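Local coordinates for amino acid adenylation domain-containing protein (Bacillus stratosphericus LAMA 585, PDB 6ULY), which probably activates an alpha-keto acid as its acyl adenylate, serving as the adenylation domain of a nonribosomal depsipeptide synthetase module, at residues S99-Y104 and K112-A117; P124-D129 and E134-L139. All blocks are in the same frame, centred on the assembly; numbering follows the deposited sequence.

Contact 1: S99-Y104 and K112-A117; sequences SAAPTY and KKLHHA. With SO4 (sulfate ion), chain M; SO4 (sulfate ion), chain J.
Leu114 reaches from the helix to the loop with both of its methyl branches. CD1 lies 4.0 Å from CB of Ala101 and meets the Tyr104 ring obliquely, 4.3 Å from CE1, while CD2 comes up to the backbone oxygen of Ser99. Because CG stands anti to the carbonyl carbon (chi1 -64°), the fork opens toward the loop. Within the loop, Ala101 CB sits over one face of the Tyr104 ring, offset toward its rim, and the backbone N of Ala101 donates a hydrogen bond of 3.0 Å to Tyr104 OH. Gln74, on strand 70-74, binds that hydroxyl through OE1 and the Ser99 oxygen through NE2, so one side chain grips the loop at Ser99 and at Tyr104. This is part of a beta-alpha-beta crossover in the AMP-binding fold: the loop after strand 94-97 folds back on helix 109-120, which leads on to strand 125-128. On the side of the helix away from Leu114, where the second subunit approaches, a sulfate, probably from the crystallisation liquor, accepts hydrogen bonds from His115 ND1 to O4 (3.0 Å) and from His116 ND1 to O1 (2.9 Å), each arriving at a ring edge. A second sulfate is bonded by His115 NE2. Glu426 of the second subunit takes His116 NE2.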
ATOM      1  N   SER A  99       8.689   1.556  17.780  1.00 55.20           N
ATOM      2  CA  SER A  99       8.652   2.736  18.630  1.00 54.90           C
ATOM      3  C   SER A  99       7.307   2.842  19.334  1.00 55.60           C
ATOM      4  O   SER A  99       6.282   2.359  18.845  1.00 49.54           O
ATOM      5  CB  SER A  99       8.901   4.000  17.808  1.00 59.22           C
ATOM      6  OG  SER A  99       7.930   4.126  16.784  1.00 76.49           O
ATOM      7  N   ALA A 100       7.321   3.477  20.502  1.00 52.53           N
ATOM      8  CA  ALA A 100       6.087   3.771  21.207  1.00 52.25           C
ATOM      9  C   ALA A 100       5.287   4.816  20.438  1.00 49.47           C
ATOM     10  O   ALA A 100       5.830   5.613  19.669  1.00 53.17           O
ATOM     11  CB  ALA A 100       6.385   4.268  22.621  1.00 50.54           C
ATOM     12  N   ALA A 101       3.974   4.805  20.652  1.00 48.27           N
ATOM     13  CA  ALA A 101       3.116   5.765  19.982  1.00 50.76           C
ATOM     14  C   ALA A 101       3.326   7.163  20.566  1.00 52.63           C
ATOM     15  O   ALA A 101       3.675   7.309  21.740  1.00 47.37           O
ATOM     16  CB  ALA A 101       1.652   5.362  20.123  1.00 49.76           C
ATOM     17  N   PRO A 102       3.124   8.212  19.764  1.00 59.29           N
ATOM     18  CA  PRO A 102       3.180   9.571  20.328  1.00 51.36           C
ATOM     19  C   PRO A 102       2.147   9.802  21.415  1.00 54.13           C
ATOM     20  O   PRO A 102       2.384  10.606  22.326  1.00 54.01           O
ATOM     21  CB  PRO A 102       2.934  10.470  19.108  1.00 57.25           C
ATOM     22  CG  PRO A 102       2.234   9.591  18.113  1.00 60.32           C
ATOM     23  CD  PRO A 102       2.792   8.217  18.327  1.00 54.89           C
ATOM     24  N   THR A 103       1.005   9.118  21.347  1.00 51.44           N
ATOM     25  CA  THR A 103       0.003   9.168  22.400  1.00 47.10           C
ATOM     26  C   THR A 103      -0.822   7.890  22.355  1.00 47.56           C
ATOM     27  O   THR A 103      -0.973   7.266  21.301  1.00 54.44           O
ATOM     28  CB  THR A 103      -0.917  10.390  22.268  1.00 52.94           C
ATOM     29  OG1 THR A 103      -1.915  10.350  23.296  1.00 52.05           O
ATOM     30  CG2 THR A 103      -1.600  10.418  20.902  1.00 56.97           C
ATOM     31  N   TYR A 104      -1.353   7.509  23.517  1.00 48.15           N
ATOM     32  CA  TYR A 104      -2.207   6.337  23.652  1.00 54.24           C
ATOM     33  C   TYR A 104      -3.627   6.703  24.065  1.00 61.32           C
ATOM     34  O   TYR A 104      -4.395   5.817  24.460  1.00 62.64           O
ATOM     35  CB  TYR A 104      -1.605   5.364  24.670  1.00 57.30           C
ATOM     36  CG  TYR A 104      -0.245   4.825  24.284  1.00 56.58           C
ATOM     37  CD1 TYR A 104      -0.109   3.555  23.738  1.00 55.82           C
ATOM     38  CD2 TYR A 104       0.904   5.588  24.466  1.00 52.05           C
ATOM     39  CE1 TYR A 104       1.132   3.057  23.385  1.00 53.92           C
ATOM     40  CE2 TYR A 104       2.148   5.099  24.114  1.00 54.63           C
ATOM     41  CZ  TYR A 104       2.256   3.833  23.576  1.00 55.17           C
ATOM     42  OH  TYR A 104       3.491   3.339  23.225  1.00 57.03           O
ATOM     43  N   LYS A 112      -3.101   2.477  15.467  1.00 51.22           N
ATOM     44  CA  LYS A 112      -3.656   1.476  14.559  1.00 47.54           C
ATOM     45  C   LYS A 112      -2.579   0.495  14.112  1.00 42.00           C
ATOM     46  O   LYS A 112      -2.798  -0.722  14.092  1.00 42.02           O
ATOM     47  CB  LYS A 112      -4.294   2.156  13.344  1.00 57.99           C
ATOM     48  CG  LYS A 112      -5.527   2.991  13.653  1.00 76.47           C
ATOM     49  CD  LYS A 112      -6.165   3.539  12.381  1.00106.92           C
ATOM     50  CE  LYS A 112      -7.407   4.366  12.690  1.00126.35           C
ATOM     51  NZ  LYS A 112      -8.034   4.928  11.461  1.00114.57           N
ATOM     52  N   LYS A 113      -1.408   1.011  13.736  1.00 39.98           N
ATOM     53  CA  LYS A 113      -0.325   0.140  13.294  1.00 39.86           C
ATOM     54  C   LYS A 113       0.114  -0.810  14.404  1.00 46.24           C
ATOM     55  O   LYS A 113       0.375  -1.992  14.148  1.00 40.13           O
ATOM     56  CB  LYS A 113       0.853   0.984  12.807  1.00 47.23           C
ATOM     57  CG  LYS A 113       0.486   1.946  11.678  1.00 56.53           C
ATOM     58  CD  LYS A 113       1.701   2.685  11.135  1.00 62.00           C
ATOM     59  CE  LYS A 113       1.329   3.532   9.929  1.00 63.06           C
ATOM     60  NZ  LYS A 113       2.527   4.018   9.188  1.00 87.17           N
ATOM     61  N   LEU A 114       0.207  -0.316  15.642  1.00 40.33           N
ATOM     62  CA  LEU A 114       0.557  -1.197  16.753  1.00 42.47           C
ATOM     63  C   LEU A 114      -0.456  -2.325  16.888  1.00 39.43           C
ATOM     64  O   LEU A 114      -0.082  -3.485  17.102  1.00 39.70           O
ATOM     65  CB  LEU A 114       0.651  -0.402  18.059  1.00 44.27           C
ATOM     66  CG  LEU A 114       1.753   0.656  18.123  1.00 42.97           C
ATOM     67  CD1 LEU A 114       1.642   1.475  19.401  1.00 52.17           C
ATOM     68  CD2 LEU A 114       3.129   0.014  18.012  1.00 45.00           C
ATOM     69  N   HIS A 115      -1.746  -2.005  16.761  1.00 38.20           N
ATOM     70  CA  HIS A 115      -2.774  -3.032  16.871  1.00 45.40           C
ATOM     71  C   HIS A 115      -2.607  -4.096  15.794  1.00 46.58           C
ATOM     72  O   HIS A 115      -2.792  -5.291  16.056  1.00 43.03           O
ATOM     73  CB  HIS A 115      -4.164  -2.405  16.770  1.00 42.38           C
ATOM     74  CG  HIS A 115      -5.277  -3.406  16.803  1.00 52.36           C
ATOM     75  ND1 HIS A 115      -5.732  -4.053  15.673  1.00 57.40           N
ATOM     76  CD2 HIS A 115      -6.021  -3.879  17.832  1.00 53.54           C
ATOM     77  CE1 HIS A 115      -6.711  -4.877  16.004  1.00 62.61           C
ATOM     78  NE2 HIS A 115      -6.905  -4.790  17.308  1.00 61.68           N
ATOM     79  N   HIS A 116      -2.271  -3.681  14.573  1.00 43.73           N
ATOM     80  CA  HIS A 116      -2.096  -4.642  13.490  1.00 47.18           C
ATOM     81  C   HIS A 116      -0.998  -5.642  13.828  1.00 40.26           C
ATOM     82  O   HIS A 116      -1.222  -6.858  13.822  1.00 42.05           O
ATOM     83  CB  HIS A 116      -1.776  -3.917  12.183  1.00 42.36           C
ATOM     84  CG  HIS A 116      -1.412  -4.839  11.061  1.00 44.93           C
ATOM     85  ND1 HIS A 116      -2.354  -5.432  10.248  1.00 52.78           N
ATOM     86  CD2 HIS A 116      -0.207  -5.283  10.628  1.00 44.27           C
ATOM     87  CE1 HIS A 116      -1.746  -6.195   9.357  1.00 49.25           C
ATOM     88  NE2 HIS A 116      -0.443  -6.122   9.566  1.00 52.83           N
ATOM     89  N   ALA A 117       0.205  -5.140  14.121  1.00 38.59           N
ATOM     90  CA  ALA A 117       1.311  -6.028  14.468  1.00 38.92           C
ATOM     91  C   ALA A 117       0.985  -6.855  15.703  1.00 40.58           C
ATOM     92  O   ALA A 117       1.282  -8.055  15.756  1.00 39.81           O
ATOM     93  CB  ALA A 117       2.585  -5.216  14.695  1.00 37.32           C
TER
HETATM   94  S   SO4 M 711      -6.042  -4.767  12.058  1.00 70.36           S
HETATM   95  O1  SO4 M 711      -5.123  -5.511  11.246  1.00 57.27           O
HETATM   96  O2  SO4 M 711      -7.049  -4.178  11.225  1.00 78.88           O
HETATM   97  O3  SO4 M 711      -6.664  -5.645  13.005  1.00 76.01           O
HETATM   98  O4  SO4 M 711      -5.335  -3.732  12.755  1.00 63.50           O
HETATM   99  S   SO4 J 708      -8.957  -8.092  18.054  1.00101.39           S
HETATM  100  O1  SO4 J 708     -10.100  -8.863  18.475  1.00 91.04           O
HETATM  101  O2  SO4 J 708      -9.144  -7.701  16.676  1.00 89.45           O
HETATM  102  O3  SO4 J 708      -8.840  -6.904  18.866  1.00 89.74           O
HETATM  103  O4  SO4 J 708      -7.758  -8.897  18.203  1.00 73.20           O

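Contact 2: P124-D129 and E134-L139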
ATOM      1  N   PRO A 124       0.866 -10.782  21.823  1.00 47.42           N
ATOM      2  CA  PRO A 124       2.030 -11.008  22.683  1.00 43.90           C
ATOM      3  C   PRO A 124       2.044 -10.061  23.871  1.00 45.90           C
ATOM      4  O   PRO A 124       1.463  -8.974  23.851  1.00 41.17           O
ATOM      5  CB  PRO A 124       3.215 -10.733  21.753  1.00 42.39           C
ATOM      6  CG  PRO A 124       2.681  -9.738  20.771  1.00 45.28           C
ATOM      7  CD  PRO A 124       1.226 -10.082  20.577  1.00 45.17           C
ATOM      8  N   LEU A 125       2.733 -10.498  24.921  1.00 46.34           N
ATOM      9  CA  LEU A 125       2.957  -9.629  26.064  1.00 37.82           C
ATOM     10  C   LEU A 125       3.624  -8.345  25.599  1.00 40.91           C
ATOM     11  O   LEU A 125       4.604  -8.378  24.849  1.00 43.65           O
ATOM     12  CB  LEU A 125       3.832 -10.332  27.106  1.00 45.52           C
ATOM     13  CG  LEU A 125       4.385  -9.451  28.235  1.00 45.31           C
ATOM     14  CD1 LEU A 125       3.261  -8.973  29.139  1.00 45.78           C
ATOM     15  CD2 LEU A 125       5.442 -10.196  29.032  1.00 50.79           C
ATOM     16  N   ILE A 126       3.094  -7.215  26.042  1.00 43.04           N
ATOM     17  CA  ILE A 126       3.714  -5.925  25.781  1.00 38.76           C
ATOM     18  C   ILE A 126       4.625  -5.591  26.952  1.00 47.71           C
ATOM     19  O   ILE A 126       4.205  -5.629  28.115  1.00 45.37           O
ATOM     20  CB  ILE A 126       2.658  -4.828  25.562  1.00 40.64           C
ATOM     21  CG1 ILE A 126       1.736  -5.202  24.390  1.00 41.08           C
ATOM     22  CG2 ILE A 126       3.343  -3.492  25.308  1.00 43.23           C
ATOM     23  CD1 ILE A 126       0.581  -4.239  24.174  1.00 39.44           C
ATOM     24  N   LEU A 127       5.878  -5.286  26.640  1.00 47.51           N
ATOM     25  CA  LEU A 127       6.899  -4.950  27.617  1.00 44.01           C
ATOM     26  C   LEU A 127       7.241  -3.479  27.452  1.00 47.62           C
ATOM     27  O   LEU A 127       7.474  -3.018  26.328  1.00 44.69           O
ATOM     28  CB  LEU A 127       8.137  -5.821  27.409  1.00 46.41           C
ATOM     29  CG  LEU A 127       8.946  -6.260  28.622  1.00 49.94           C
ATOM     30  CD1 LEU A 127       8.067  -6.955  29.643  1.00 52.93           C
ATOM     31  CD2 LEU A 127      10.061  -7.177  28.155  1.00 48.03           C
ATOM     32  N   THR A 128       7.275  -2.744  28.562  1.00 47.73           N
ATOM     33  CA  THR A 128       7.360  -1.292  28.495  1.00 51.07           C
ATOM     34  C   THR A 128       8.039  -0.763  29.754  1.00 53.92           C
ATOM     35  O   THR A 128       8.605  -1.524  30.545  1.00 55.51           O
ATOM     36  CB  THR A 128       5.962  -0.684  28.309  1.00 47.95           C
ATOM     37  OG1 THR A 128       6.025   0.737  28.489  1.00 52.32           O
ATOM     38  CG2 THR A 128       4.981  -1.278  29.309  1.00 48.84           C
ATOM     39  N   ASP A 129       7.980   0.556  29.922  1.00 58.85           N
ATOM     40  CA  ASP A 129       8.546   1.280  31.048  1.00 50.10           C
ATOM     41  C   ASP A 129       7.488   1.582  32.099  1.00 53.27           C
ATOM     42  O   ASP A 129       6.284   1.557  31.834  1.00 49.74           O
ATOM     43  CB  ASP A 129       9.146   2.606  30.582  1.00 50.01           C
ATOM     44  CG  ASP A 129      10.340   2.417  29.710  1.00 52.79           C
ATOM     45  OD1 ASP A 129      11.112   1.478  29.982  1.00 62.56           O
ATOM     46  OD2 ASP A 129      10.507   3.204  28.756  1.00 52.66           O
ATOM     47  N   GLU A 134       1.128   2.939  32.228  1.00 55.71           N
ATOM     48  CA  GLU A 134      -0.223   3.474  32.364  1.00 51.94           C
ATOM     49  C   GLU A 134      -0.820   3.788  30.996  1.00 53.14           C
ATOM     50  O   GLU A 134      -1.944   3.376  30.685  1.00 52.55           O
ATOM     51  CB  GLU A 134      -0.205   4.721  33.247  1.00 62.21           C
ATOM     52  N   GLU A 135      -0.074   4.517  30.164  1.00 56.58           N
ATOM     53  CA  GLU A 135      -0.534   4.810  28.810  1.00 53.66           C
ATOM     54  C   GLU A 135      -0.773   3.529  28.021  1.00 55.53           C
ATOM     55  O   GLU A 135      -1.844   3.336  27.434  1.00 60.48           O
ATOM     56  CB  GLU A 135       0.489   5.695  28.095  1.00 57.53           C
ATOM     57  CG  GLU A 135       0.703   7.056  28.745  1.00 61.70           C
ATOM     58  CD  GLU A 135       1.949   7.762  28.237  1.00 80.85           C
ATOM     59  OE1 GLU A 135       2.929   7.866  29.008  1.00 75.31           O
ATOM     60  OE2 GLU A 135       1.952   8.205  27.067  1.00 76.00           O
ATOM     61  N   VAL A 136       0.223   2.640  27.991  1.00 53.61           N
ATOM     62  CA  VAL A 136       0.107   1.424  27.190  1.00 51.15           C
ATOM     63  C   VAL A 136      -1.087   0.591  27.633  1.00 54.04           C
ATOM     64  O   VAL A 136      -1.726  -0.077  26.810  1.00 51.63           O
ATOM     65  CB  VAL A 136       1.415   0.612  27.265  1.00 51.19           C
ATOM     66  CG1 VAL A 136       1.227  -0.753  26.634  1.00 51.48           C
ATOM     67  CG2 VAL A 136       2.550   1.366  26.585  1.00 49.34           C
ATOM     68  N   GLN A 137      -1.405   0.601  28.930  1.00 56.74           N
ATOM     69  CA  GLN A 137      -2.562  -0.147  29.406  1.00 56.16           C
ATOM     70  C   GLN A 137      -3.868   0.410  28.856  1.00 54.39           C
ATOM     71  O   GLN A 137      -4.858  -0.323  28.784  1.00 54.63           O
ATOM     72  CB  GLN A 137      -2.597  -0.152  30.938  1.00 57.83           C
ATOM     73  CG  GLN A 137      -1.637  -1.155  31.571  1.00 54.53           C
ATOM     74  CD  GLN A 137      -1.561  -1.037  33.085  1.00 63.55           C
ATOM     75  OE1 GLN A 137      -1.838   0.019  33.656  1.00 62.50           O
ATOM     76  NE2 GLN A 137      -1.181  -2.127  33.745  1.00 60.80           N
ATOM     77  N   GLY A 138      -3.888   1.685  28.461  1.00 53.43           N
ATOM     78  CA  GLY A 138      -5.086   2.263  27.884  1.00 55.66           C
ATOM     79  C   GLY A 138      -5.504   1.622  26.578  1.00 58.61           C
ATOM     80  O   GLY A 138      -6.665   1.751  26.179  1.00 59.12           O
ATOM     81  N   LEU A 139      -4.584   0.929  25.903  1.00 56.33           N
ATOM     82  CA  LEU A 139      -4.925   0.253  24.658  1.00 56.79           C
ATOM     83  C   LEU A 139      -6.004  -0.802  24.853  1.00 58.13           C
ATOM     84  O   LEU A 139      -6.665  -1.184  23.880  1.00 59.93           O
ATOM     85  CB  LEU A 139      -3.672  -0.385  24.054  1.00 51.52           C
ATOM     86  CG  LEU A 139      -2.558   0.595  23.682  1.00 51.78           C
ATOM     87  CD1 LEU A 139      -1.286  -0.148  23.299  1.00 55.59           C
ATOM     88  CD2 LEU A 139      -3.009   1.512  22.553  1.00 52.97           C
TER
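Val136 drives its two methyl groups at two residues of the strand, Ile126 and Thr128, on either side of Leu127 in sequence and both pointing toward the helix. The apolar part of the contact is the meeting of Ile126 CG2 with Val136 CG1 at 3.7 Å, where the side chains approach at a slant. On both residues the methyl that touches is the one anti to its own backbone N (Val136 chi1 170°), which turns the two branches toward each other between strand and helix. The other Val136 methyl, CG2, passes alongside Thr128, 4.0 Å from OG1, the two side chains running past one another in opposite senses.

Strand 125-128 belongs to the parallel part of a mixed sheet, lying between strands 150-152 and 70-74, and helix 130-137 follows it directly, packing back over the sheet as in the alpha/beta layering of adenylate-forming enzymes. Val136 also rests on Val150 of strand 150-152, while Ile126 touches Phe72 and Gln74 on the other flank. Leu127 points away from the helix and meets Ala84 of helix 78-91, so that the strand has helices against both of its faces.

Polar interactions lie at the strand's end and at the join of the two helices; no hydrogen bond joins the two segments. Thr128 OG1 has a weak hydrogen bond with the backbone oxygen of Gln74. Beyond it, Asp129 OD2 accepts hydrogen bonds from the backbone N atoms of Ser76 and Ser77, tying the link from strand 125-128 to helix 130-137 to that from strand 70-74 to helix 78-91. Where helix 130-137 gives way to helix 139-142, Gly138 N bonds to Glu135 O at 2.8 Å and Leu139 N to Val136 O at 3.2 Å.

In the fold
The two contacts come in series along the chain, contact 1 closing before contact 2 opens, and their centres lie 10 Å apart. Helix 109-120 is followed, after a short loop, by strand 125-128; that strand is the neighbour of strand 70-74 in the mixed sheet, and helix 109-120 lays Leu114 and Ala117 on strand 70-74. Tyr104 joins the contacts directly: its CD1 lies 3.7 Å from Leu139 CD2 and its CE1 is 3.9 Å from Val136 CG2. Loop 99-104 thus packs against both helix 109-120 and helix 130-137. The bound adenylate lies about 11 Å from the side chain of Ser99 in contact 1, while the second subunit meets contact 1 but not contact 2.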